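Local atomic coordinates of xyloglucanase (PDB entry 2JEP), a protein that hydrolyses xyloglucan, a plant cell-wall polysaccharide, as a glycoside hydrolase of family 5 built on a TIM-barrel fold. Residues A[230-242]-A[304-317]. Sequence-based numbering, arbitrary orientation. Where two conformers were deposited one is given.
Sequences NIDYTVGNYGFTL and QFKSMYDKFVTQGY
Ile-231 and Val-235 of the short helix 231-235 pack as successive knobs on helix 304-313, the axes 9.9 Å apart and nearly parallel at 22°. Nearest backbones are Ile-231 with Gln-304 and Val-235 with Lys-311. Ile-231 fits among Gln-304, Phe-305, Ser-307 and Met-308. Its CG1 lies beside the backbone N (chi1 -72°) and meets Met-308 CG, while CG2, anti to that N, comes 3.3 Å from Ser-307 OG; CD1 reaches Phe-305. In one of its two deposited conformers, Val-235 enters the hole of Ser-307, Met-308, Lys-311 and Phe-312, with CG1 against Met-308 SD.

The bent chain of Gln-304 turns its amide across the Asp-232 carboxylate. NE2 donates to Asp-232 OD1 over 2.9 Å at 162°, arriving on the syn side but out of the carboxylate plane. Water 1 links Gln-304 OE1 to Asp-232 N, and water 2 joins Asp-232 OD1 to Ser-307 OG. With a leucine in place of Gln-304, Asp-232 OD1 would probably lose its amide donor and water 1 its acceptor, leaving the carboxylate held here mainly through water 2.

Thr-234 O lies at the edge of the Phe-312 ring, 3.7 Å from Phe-312 CZ, and Thr-234 CG2 touches Phe-312 CE2; Phe-240 CE2 approaches Phe-312 CE1 obliquely. Leu-242 CD2 makes a CH-pi contact over one face of the Tyr-317 ring, 3.9 Å from its centroid. A Schellman motif at Gly-316 turns the chain, and Tyr-317 N closes back onto Phe-312 O.

The contact joins neighbouring helices of the outer ring of the TIM barrel, those following strands 222-225 and 259-265. Ile-231 and Met-308 share Ala-263 of strand 259-265, Leu-242 and Phe-312 share Ile-261, and Met-308 and Phe-312 also touch Val-319 of strand 319-324. Helix 193-211 flanks segment 230-242, where Tyr-196 touches Thr-234 and Phe-240.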
loop_
_atom_site.group_PDB
_atom_site.type_symbol
_atom_site.label_atom_id
_atom_site.label_comp_id
_atom_site.label_asym_id
_atom_site.label_seq_id
_atom_site.Cartn_x
_atom_site.Cartn_y
_atom_site.Cartn_z
ATOM N N ASN A 230 -8.277 1.312 7.051
ATOM C CA ASN A 230 -9.622 0.740 7.119
ATOM C C ASN A 230 -10.631 1.690 6.474
ATOM O O ASN A 230 -10.782 2.843 6.921
ATOM C CB ASN A 230 -9.958 0.511 8.596
ATOM C CG ASN A 230 -11.311 -0.087 8.821
ATOM O OD1 ASN A 230 -12.319 0.557 8.684
ATOM N ND2 ASN A 230 -11.317 -1.336 9.211
ATOM N N ILE A 231 -11.365 1.199 5.478
ATOM C CA ILE A 231 -12.336 2.052 4.778
ATOM C C ILE A 231 -13.351 2.696 5.730
ATOM O O ILE A 231 -13.515 3.912 5.739
ATOM C CB ILE A 231 -13.046 1.268 3.652
ATOM C CG1 ILE A 231 -12.058 1.036 2.483
ATOM C CG2 ILE A 231 -14.294 2.007 3.167
ATOM C CD1 ILE A 231 -12.575 0.103 1.373
ATOM N N ASP A 232 -14.009 1.889 6.542
ATOM C CA ASP A 232 -15.060 2.435 7.414
ATOM C C ASP A 232 -14.511 3.499 8.353
ATOM O O ASP A 232 -15.156 4.529 8.590
ATOM C CB ASP A 232 -15.661 1.346 8.261
ATOM C CG ASP A 232 -16.622 0.441 7.493
ATOM O OD1 ASP A 232 -16.978 0.739 6.341
ATOM O OD2 ASP A 232 -17.031 -0.558 8.116
ATOM N N TYR A 233 -13.326 3.268 8.894
ATOM C CA TYR A 233 -12.758 4.228 9.846
ATOM C C TYR A 233 -12.138 5.460 9.183
ATOM O O TYR A 233 -11.795 6.411 9.880
ATOM C CB TYR A 233 -11.738 3.555 10.778
ATOM C CG TYR A 233 -12.324 2.517 11.717
ATOM C CD1 TYR A 233 -13.561 2.718 12.320
ATOM C CD2 TYR A 233 -11.654 1.342 11.999
ATOM C CE1 TYR A 233 -14.092 1.791 13.185
ATOM C CE2 TYR A 233 -12.186 0.405 12.870
ATOM C CZ TYR A 233 -13.405 0.640 13.446
ATOM O OH TYR A 233 -13.948 -0.300 14.324
ATOM N N THR A 234 -11.992 5.429 7.865
ATOM C CA THR A 234 -11.509 6.545 7.071
ATOM C C THR A 234 -12.659 7.386 6.516
ATOM O O THR A 234 -12.574 8.614 6.491
ATOM C CB THR A 234 -10.576 6.047 5.950
ATOM O OG1 THR A 234 -9.550 5.232 6.530
ATOM C CG2 THR A 234 -9.954 7.183 5.195
ATOM N N VAL A 235 -13.728 6.731 6.067
ATOM C CA VAL A 235 -14.851 7.485 5.504
ATOM C C VAL A 235 -15.867 7.924 6.551
ATOM O O VAL A 235 -16.548 8.925 6.346
ATOM C CB VAL A 235 -15.593 6.736 4.362
ATOM C CG1 VAL A 235 -14.610 6.386 3.244
ATOM C CG2 VAL A 235 -16.363 5.501 4.894
ATOM N N GLY A 236 -15.975 7.202 7.647
ATOM C CA GLY A 236 -16.958 7.546 8.663
ATOM C C GLY A 236 -16.510 8.664 9.575
ATOM O O GLY A 236 -15.432 9.230 9.419
ATOM N N ASN A 237 -17.360 8.991 10.547
ATOM C CA ASN A 237 -17.096 10.133 11.423
ATOM C C ASN A 237 -16.306 9.717 12.649
ATOM O O ASN A 237 -16.807 9.731 13.776
ATOM C CB ASN A 237 -18.421 10.803 11.821
ATOM C CG ASN A 237 -18.205 12.097 12.560
ATOM O OD1 ASN A 237 -17.141 12.719 12.447
ATOM N ND2 ASN A 237 -19.203 12.515 13.322
ATOM N N TYR A 238 -15.050 9.326 12.434
ATOM C CA TYR A 238 -14.192 8.782 13.477
ATOM C C TYR A 238 -12.970 9.617 13.770
ATOM O O TYR A 238 -12.226 9.313 14.716
ATOM C CB TYR A 238 -13.721 7.367 13.101
ATOM C CG TYR A 238 -14.853 6.358 13.035
ATOM C CD1 TYR A 238 -15.334 5.757 14.194
ATOM C CD2 TYR A 238 -15.439 6.023 11.820
ATOM C CE1 TYR A 238 -16.371 4.818 14.135
ATOM C CE2 TYR A 238 -16.463 5.073 11.750
ATOM C CZ TYR A 238 -16.933 4.483 12.912
ATOM O OH TYR A 238 -17.947 3.542 12.806
ATOM N N GLY A 239 -12.774 10.676 13.001
ATOM C CA GLY A 239 -11.666 11.582 13.255
ATOM C C GLY A 239 -10.711 11.847 12.107
ATOM O O GLY A 239 -9.841 12.709 12.231
ATOM N N PHE A 240 -10.837 11.128 10.986
ATOM C CA PHE A 240 -9.922 11.416 9.870
ATOM C C PHE A 240 -10.099 12.858 9.399
ATOM O O PHE A 240 -11.220 13.327 9.269
ATOM C CB PHE A 240 -10.197 10.474 8.693
ATOM C CG PHE A 240 -9.254 10.648 7.522
ATOM C CD1 PHE A 240 -7.933 10.268 7.612
ATOM C CD2 PHE A 240 -9.683 11.233 6.348
ATOM C CE1 PHE A 240 -7.091 10.419 6.525
ATOM C CE2 PHE A 240 -8.823 11.412 5.280
ATOM C CZ PHE A 240 -7.534 11.002 5.372
ATOM N N THR A 241 -8.987 13.536 9.124
ATOM C CA THR A 241 -9.002 14.825 8.475
ATOM C C THR A 241 -8.078 14.837 7.270
ATOM O O THR A 241 -7.048 14.164 7.262
ATOM C CB THR A 241 -8.662 15.988 9.424
ATOM O OG1 THR A 241 -7.336 15.826 9.920
ATOM C CG2 THR A 241 -9.669 16.073 10.582
ATOM N N LEU A 242 -8.457 15.595 6.256
ATOM C CA LEU A 242 -7.623 15.762 5.075
ATOM C C LEU A 242 -6.540 16.800 5.362
ATOM O O LEU A 242 -6.817 17.854 5.924
ATOM C CB LEU A 242 -8.471 16.195 3.873
ATOM C CG LEU A 242 -9.374 15.082 3.336
ATOM C CD1 LEU A 242 -10.532 15.697 2.553
ATOM C CD2 LEU A 242 -8.585 14.055 2.510
ATOM N N GLN A 304 -18.574 -0.912 0.202
ATOM C CA GLN A 304 -17.306 -0.433 0.696
ATOM C C GLN A 304 -16.633 0.512 -0.287
ATOM O O GLN A 304 -16.190 1.606 0.066
ATOM C CB GLN A 304 -16.398 -1.623 1.013
ATOM C CG GLN A 304 -16.815 -2.384 2.241
ATOM C CD GLN A 304 -16.436 -1.681 3.494
ATOM O OE1 GLN A 304 -15.236 -1.553 3.779
ATOM N NE2 GLN A 304 -17.418 -1.201 4.222
ATOM N N PHE A 305 -16.463 0.070 -1.522
ATOM C CA PHE A 305 -15.743 0.895 -2.484
ATOM C C PHE A 305 -16.556 2.118 -2.875
ATOM O O PHE A 305 -15.987 3.214 -3.045
ATOM C CB PHE A 305 -15.300 0.086 -3.703
ATOM C CG PHE A 305 -14.069 -0.777 -3.481
ATOM C CD1 PHE A 305 -13.671 -1.178 -2.212
ATOM C CD2 PHE A 305 -13.320 -1.202 -4.566
ATOM C CE1 PHE A 305 -12.558 -1.979 -2.044
ATOM C CE2 PHE A 305 -12.202 -2.020 -4.408
ATOM C CZ PHE A 305 -11.826 -2.399 -3.133
ATOM N N LYS A 306 -17.880 1.986 -2.957
ATOM C CA LYS A 306 -18.679 3.174 -3.237
ATOM C C LYS A 306 -18.462 4.222 -2.144
ATOM O O LYS A 306 -18.452 5.419 -2.437
ATOM C CB LYS A 306 -20.160 2.846 -3.372
ATOM C CG LYS A 306 -20.964 4.064 -3.823
ATOM C CD LYS A 306 -22.394 3.689 -4.164
ATOM C CE LYS A 306 -23.126 4.869 -4.769
ATOM N NZ LYS A 306 -23.383 5.935 -3.760
ATOM N N SER A 307 -18.263 3.802 -0.899
ATOM C CA SER A 307 -18.106 4.782 0.176
ATOM C C SER A 307 -16.825 5.598 0.004
ATOM O O SER A 307 -16.809 6.796 0.320
ATOM C CB SER A 307 -18.196 4.124 1.543
ATOM O OG SER A 307 -17.029 3.411 1.922
ATOM N N MET A 308 -15.757 4.975 -0.510
ATOM C CA MET A 308 -14.527 5.705 -0.776
ATOM C C MET A 308 -14.700 6.664 -1.951
ATOM O O MET A 308 -14.182 7.783 -1.943
ATOM C CB MET A 308 -13.361 4.733 -1.058
ATOM C CG MET A 308 -12.906 3.934 0.141
ATOM S SD MET A 308 -12.098 4.936 1.428
ATOM C CE MET A 308 -10.502 5.312 0.645
ATOM N N TYR A 309 -15.428 6.230 -2.975
ATOM C CA TYR A 309 -15.730 7.088 -4.114
ATOM C C TYR A 309 -16.505 8.326 -3.665
ATOM O O TYR A 309 -16.146 9.477 -3.987
ATOM C CB TYR A 309 -16.516 6.291 -5.161
ATOM C CG TYR A 309 -16.986 7.158 -6.292
ATOM C CD1 TYR A 309 -16.150 7.437 -7.353
ATOM C CD2 TYR A 309 -18.275 7.691 -6.292
ATOM C CE1 TYR A 309 -16.563 8.233 -8.395
ATOM C CE2 TYR A 309 -18.694 8.520 -7.327
ATOM C CZ TYR A 309 -17.846 8.767 -8.370
ATOM O OH TYR A 309 -18.283 9.605 -9.391
ATOM N N ASP A 310 -17.568 8.091 -2.906
ATOM C CA ASP A 310 -18.447 9.183 -2.490
ATOM C C ASP A 310 -17.716 10.194 -1.588
ATOM O O ASP A 310 -17.940 11.402 -1.684
ATOM C CB ASP A 310 -19.643 8.624 -1.744
ATOM C CG ASP A 310 -20.651 7.932 -2.641
ATOM O OD1 ASP A 310 -20.633 8.119 -3.867
ATOM O OD2 ASP A 310 -21.485 7.186 -2.092
ATOM N N LYS A 311 -16.857 9.713 -0.696
ATOM C CA LYS A 311 -16.211 10.584 0.276
ATOM C C LYS A 311 -15.018 11.322 -0.322
ATOM O O LYS A 311 -14.812 12.490 -0.021
ATOM C CB LYS A 311 -15.783 9.794 1.517
ATOM C CG LYS A 311 -15.174 10.628 2.638
ATOM C CD LYS A 311 -16.080 11.742 3.148
ATOM C CE LYS A 311 -17.379 11.227 3.744
ATOM N NZ LYS A 311 -18.161 12.334 4.357
ATOM N N PHE A 312 -14.223 10.628 -1.138
ATOM C CA PHE A 312 -12.934 11.146 -1.575
ATOM C C PHE A 312 -12.834 11.403 -3.057
ATOM O O PHE A 312 -12.430 12.496 -3.459
ATOM C CB PHE A 312 -11.801 10.233 -1.094
ATOM C CG PHE A 312 -11.745 10.106 0.388
ATOM C CD1 PHE A 312 -11.474 11.220 1.169
ATOM C CD2 PHE A 312 -11.947 8.883 1.011
ATOM C CE1 PHE A 312 -11.445 11.126 2.514
ATOM C CE2 PHE A 312 -11.906 8.794 2.390
ATOM C CZ PHE A 312 -11.643 9.915 3.130
ATOM N N VAL A 313 -13.147 10.414 -3.890
ATOM C CA VAL A 313 -12.936 10.573 -5.333
ATOM C C VAL A 313 -13.721 11.765 -5.871
ATOM O O VAL A 313 -13.195 12.545 -6.695
ATOM C CB VAL A 313 -13.286 9.293 -6.136
ATOM C CG1 VAL A 313 -13.058 9.540 -7.649
ATOM C CG2 VAL A 313 -12.416 8.087 -5.670
ATOM N N THR A 314 -14.958 11.907 -5.399
ATOM C CA THR A 314 -15.823 13.001 -5.841
ATOM C C THR A 314 -15.294 14.366 -5.446
ATOM O O THR A 314 -15.775 15.379 -5.977
ATOM C CB THR A 314 -17.248 12.895 -5.248
ATOM O OG1 THR A 314 -17.222 12.944 -3.815
ATOM C CG2 THR A 314 -17.971 11.661 -5.743
ATOM N N GLN A 315 -14.407 14.412 -4.457
ATOM C CA GLN A 315 -13.832 15.681 -3.984
ATOM C C GLN A 315 -12.490 15.976 -4.630
ATOM O O GLN A 315 -11.821 16.955 -4.267
ATOM C CB GLN A 315 -13.698 15.652 -2.465
ATOM C CG GLN A 315 -15.001 15.353 -1.701
ATOM C CD GLN A 315 -16.202 16.161 -2.176
ATOM O OE1 GLN A 315 -17.179 15.609 -2.698
ATOM N NE2 GLN A 315 -16.132 17.465 -1.992
ATOM N N GLY A 316 -12.072 15.119 -5.559
ATOM C CA GLY A 316 -10.845 15.343 -6.303
ATOM C C GLY A 316 -9.617 14.607 -5.776
ATOM O O GLY A 316 -8.507 14.818 -6.269
ATOM N N TYR A 317 -9.805 13.707 -4.809
ATOM C CA TYR A 317 -8.697 12.895 -4.294
ATOM C C TYR A 317 -8.730 11.509 -4.944
ATOM O O TYR A 317 -9.689 10.764 -4.736
ATOM C CB TYR A 317 -8.812 12.719 -2.782
ATOM C CG TYR A 317 -8.744 14.001 -1.998
ATOM C CD1 TYR A 317 -7.527 14.523 -1.611
ATOM C CD2 TYR A 317 -9.895 14.693 -1.628
ATOM C CE1 TYR A 317 -7.429 15.700 -0.911
ATOM C CE2 TYR A 317 -9.814 15.877 -0.908
ATOM C CZ TYR A 317 -8.576 16.372 -0.535
ATOM O OH TYR A 317 -8.472 17.527 0.194
HETATM O O HOH W 1 -14.161 -0.974 6.240
HETATM O O HOH W 2 -17.918 2.407 4.431
HETATM O O HOH W 3 -17.512 11.226 7.466
#